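Long-range contact in kirola (Actinidia deliciosa, PDB 4IGX), which is a kiwifruit allergen of the major latex protein family that probably binds small hydrophobic or amphipathic ligands in an internal cavity: residues Ala69-Glu74 and Val83-Val88. Residues are numbered along the deposited sequence; the frame is centred on the assembly and turned at random.
Sequences AKDIVE and VTFKIV
Asp71 and Ile87 sit directly across from one another as a non-hydrogen-bonded pair in the antiparallel hairpin of strands 65-77 and 82-88, part of the curved seven-stranded sheet of the Bet v 1 fold. The side chain of Asp71 runs along that of Ile87. Asp71 CB comes within 3.8 Å of Lys86 O, and CG stands about equally far from that oxygen and from Ile87 CG1. There the carboxylate divides: OD1 rests on Ile87 CG1 at 3.4 Å, whereas OD2 reaches Phe85 CB at 3.5 Å, with the carboxylate and ring planes 50° apart. Placing CG beside the backbone N (chi1 -77°) lets the two oxygens reach two residues of the partner strand that alternate with Lys86. OD1 is buried without a polar partner; OD2 is hydrogen-bonded to an oxygen of an unidentified ligand, probably from the crystallisation liquor. On the same sheet face, Val73 CG2 lies 4.0 Å from Phe85 CE1, the two side chains pointing the same way, and Leu28 touches Phe85 from a loop. The other sheet face carries Ile72 and Lys86, whose backbones exchange two hydrogen bonds, the one from Lys86 N to Ile72 O being nearly straight at 171°. Glu74 CG lies 3.6 Å from Lys86 CB, and a bend at chi2 brings OE2 near Lys86 CD, short of a salt bridge with NZ. At the C-terminal end of strand 82-88, Val88 N donates to Lys70 O, while Ile72 CD1 meets Val88 CG1 at 3.6 Å, the side chains crossing at about a right angle.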
ATOM      1  N   ALA A  69      11.142  -2.037   0.497  1.00 50.85           N
ATOM      2  CA  ALA A  69      10.312  -3.250   0.500  1.00 49.70           C
ATOM      3  C   ALA A  69      10.206  -3.805  -0.931  1.00 49.62           C
ATOM      4  O   ALA A  69      10.034  -3.051  -1.884  1.00 49.73           O
ATOM      5  CB  ALA A  69       8.923  -2.953   1.032  1.00 46.65           C
ATOM      6  N   LYS A  70      10.308  -5.116  -1.073  1.00 50.43           N
ATOM      7  CA  LYS A  70      10.076  -5.761  -2.350  1.00 50.95           C
ATOM      8  C   LYS A  70       8.787  -6.549  -2.205  1.00 49.34           C
ATOM      9  O   LYS A  70       8.635  -7.348  -1.279  1.00 48.73           O
ATOM     10  CB  LYS A  70      11.231  -6.666  -2.718  1.00 53.18           C
ATOM     11  CG  LYS A  70      11.123  -7.350  -4.053  1.00 55.91           C
ATOM     12  CD  LYS A  70      12.480  -7.970  -4.381  1.00 61.82           C
ATOM     13  CE  LYS A  70      12.415  -9.104  -5.347  1.00 64.92           C
ATOM     14  NZ  LYS A  70      13.767  -9.771  -5.455  1.00 70.78           N
ATOM     15  N   ASP A  71       7.873  -6.300  -3.135  1.00 48.02           N
ATOM     16  CA  ASP A  71       6.488  -6.747  -3.018  1.00 47.48           C
ATOM     17  C   ASP A  71       6.137  -7.612  -4.222  1.00 47.84           C
ATOM     18  O   ASP A  71       6.562  -7.313  -5.333  1.00 48.94           O
ATOM     19  CB  ASP A  71       5.512  -5.545  -3.018  1.00 45.32           C
ATOM     20  CG  ASP A  71       5.460  -4.795  -1.686  1.00 46.66           C
ATOM     21  OD1 ASP A  71       6.410  -4.885  -0.868  1.00 48.57           O
ATOM     22  OD2 ASP A  71       4.442  -4.074  -1.457  1.00 47.51           O
ATOM     23  N   ILE A  72       5.358  -8.661  -4.000  1.00 47.03           N
ATOM     24  CA  ILE A  72       4.719  -9.388  -5.081  1.00 47.05           C
ATOM     25  C   ILE A  72       3.249  -8.946  -5.099  1.00 44.55           C
ATOM     26  O   ILE A  72       2.630  -8.816  -4.046  1.00 43.14           O
ATOM     27  CB  ILE A  72       4.921 -10.901  -4.864  1.00 49.15           C
ATOM     28  CG1 ILE A  72       6.411 -11.147  -4.630  1.00 51.57           C
ATOM     29  CG2 ILE A  72       4.431 -11.697  -6.051  1.00 49.51           C
ATOM     30  CD1 ILE A  72       6.885 -12.650  -4.578  1.00 54.19           C
ATOM     31  N   VAL A  73       2.715  -8.600  -6.272  1.00 44.52           N
ATOM     32  CA  VAL A  73       1.270  -8.349  -6.393  1.00 43.31           C
ATOM     33  C   VAL A  73       0.543  -9.695  -6.408  1.00 44.51           C
ATOM     34  O   VAL A  73       0.679 -10.469  -7.365  1.00 45.20           O
ATOM     35  CB  VAL A  73       0.911  -7.574  -7.646  1.00 44.24           C
ATOM     36  CG1 VAL A  73      -0.645  -7.386  -7.755  1.00 42.22           C
ATOM     37  CG2 VAL A  73       1.653  -6.221  -7.652  1.00 44.02           C
ATOM     38  N   GLU A  74      -0.192  -9.989  -5.332  1.00 43.77           N
ATOM     39  CA  GLU A  74      -0.774 -11.333  -5.155  1.00 46.54           C
ATOM     40  C   GLU A  74      -2.246 -11.415  -5.486  1.00 45.95           C
ATOM     41  O   GLU A  74      -2.775 -12.499  -5.599  1.00 47.87           O
ATOM     42  CB  GLU A  74      -0.585 -11.846  -3.723  1.00 47.66           C
ATOM     43  CG  GLU A  74       0.867 -12.090  -3.339  1.00 51.70           C
ATOM     44  CD  GLU A  74       1.456 -13.334  -3.979  1.00 58.37           C
ATOM     45  OE1 GLU A  74       0.756 -13.965  -4.791  1.00 64.18           O
ATOM     46  OE2 GLU A  74       2.621 -13.692  -3.681  1.00 62.02           O
ATOM     47  N   VAL A  83      -6.527  -4.378  -4.324  1.00 43.16           N
ATOM     48  CA  VAL A  83      -5.219  -4.924  -4.703  1.00 41.56           C
ATOM     49  C   VAL A  83      -4.480  -5.415  -3.460  1.00 40.67           C
ATOM     50  O   VAL A  83      -4.525  -4.775  -2.426  1.00 41.31           O
ATOM     51  CB  VAL A  83      -4.316  -3.874  -5.432  1.00 41.10           C
ATOM     52  CG1 VAL A  83      -2.999  -4.556  -5.963  1.00 40.43           C
ATOM     53  CG2 VAL A  83      -5.055  -3.196  -6.558  1.00 40.65           C
ATOM     54  N   THR A  84      -3.784  -6.537  -3.595  1.00 40.79           N
ATOM     55  CA  THR A  84      -3.084  -7.213  -2.520  1.00 40.77           C
ATOM     56  C   THR A  84      -1.586  -7.366  -2.857  1.00 40.61           C
ATOM     57  O   THR A  84      -1.221  -7.970  -3.865  1.00 41.75           O
ATOM     58  CB  THR A  84      -3.668  -8.624  -2.286  1.00 42.42           C
ATOM     59  OG1 THR A  84      -5.072  -8.517  -2.051  1.00 44.04           O
ATOM     60  CG2 THR A  84      -3.031  -9.288  -1.108  1.00 40.47           C
ATOM     61  N   PHE A  85      -0.759  -6.796  -1.995  1.00 39.91           N
ATOM     62  CA  PHE A  85       0.673  -6.831  -2.067  1.00 40.16           C
ATOM     63  C   PHE A  85       1.213  -7.700  -0.947  1.00 41.47           C
ATOM     64  O   PHE A  85       0.791  -7.535   0.207  1.00 40.90           O
ATOM     65  CB  PHE A  85       1.224  -5.432  -1.824  1.00 39.58           C
ATOM     66  CG  PHE A  85       0.742  -4.433  -2.796  1.00 39.89           C
ATOM     67  CD1 PHE A  85       1.364  -4.305  -4.021  1.00 40.62           C
ATOM     68  CD2 PHE A  85      -0.358  -3.629  -2.503  1.00 40.39           C
ATOM     69  CE1 PHE A  85       0.920  -3.375  -4.919  1.00 41.31           C
ATOM     70  CE2 PHE A  85      -0.818  -2.712  -3.414  1.00 40.21           C
ATOM     71  CZ  PHE A  85      -0.166  -2.583  -4.620  1.00 40.97           C
ATOM     72  N   LYS A  86       2.160  -8.586  -1.263  1.00 42.27           N
ATOM     73  CA  LYS A  86       2.859  -9.326  -0.236  1.00 44.00           C
ATOM     74  C   LYS A  86       4.307  -8.871  -0.172  1.00 44.61           C
ATOM     75  O   LYS A  86       4.985  -8.883  -1.179  1.00 45.27           O
ATOM     76  CB  LYS A  86       2.831 -10.810  -0.554  1.00 46.50           C
ATOM     77  CG  LYS A  86       3.671 -11.687   0.370  1.00 49.78           C
ATOM     78  CD  LYS A  86       3.482 -13.115  -0.012  1.00 54.45           C
ATOM     79  CE  LYS A  86       4.466 -14.004   0.634  1.00 57.70           C
ATOM     80  NZ  LYS A  86       4.158 -15.400   0.196  1.00 63.09           N
ATOM     81  N   ILE A  87       4.795  -8.538   1.018  1.00 44.98           N
ATOM     82  CA  ILE A  87       6.156  -8.048   1.159  1.00 46.05           C
ATOM     83  C   ILE A  87       7.078  -9.245   1.303  1.00 48.32           C
ATOM     84  O   ILE A  87       6.903 -10.055   2.187  1.00 49.29           O
ATOM     85  CB  ILE A  87       6.333  -7.136   2.393  1.00 46.10           C
ATOM     86  CG1 ILE A  87       5.540  -5.816   2.260  1.00 44.97           C
ATOM     87  CG2 ILE A  87       7.779  -6.761   2.523  1.00 46.51           C
ATOM     88  CD1 ILE A  87       4.103  -5.904   2.425  1.00 45.88           C
ATOM     89  N   VAL A  88       8.054  -9.366   0.419  1.00 49.95           N
ATOM     90  CA  VAL A  88       8.992 -10.490   0.493  1.00 53.22           C
ATOM     91  C   VAL A  88      10.348 -10.076   0.996  1.00 55.44           C
ATOM     92  O   VAL A  88      11.037 -10.876   1.577  1.00 59.29           O
ATOM     93  CB  VAL A  88       9.111 -11.268  -0.849  1.00 54.55           C
ATOM     94  CG1 VAL A  88       7.752 -11.855  -1.210  1.00 53.52           C
ATOM     95  CG2 VAL A  88       9.676 -10.389  -1.999  1.00 52.38           C
TER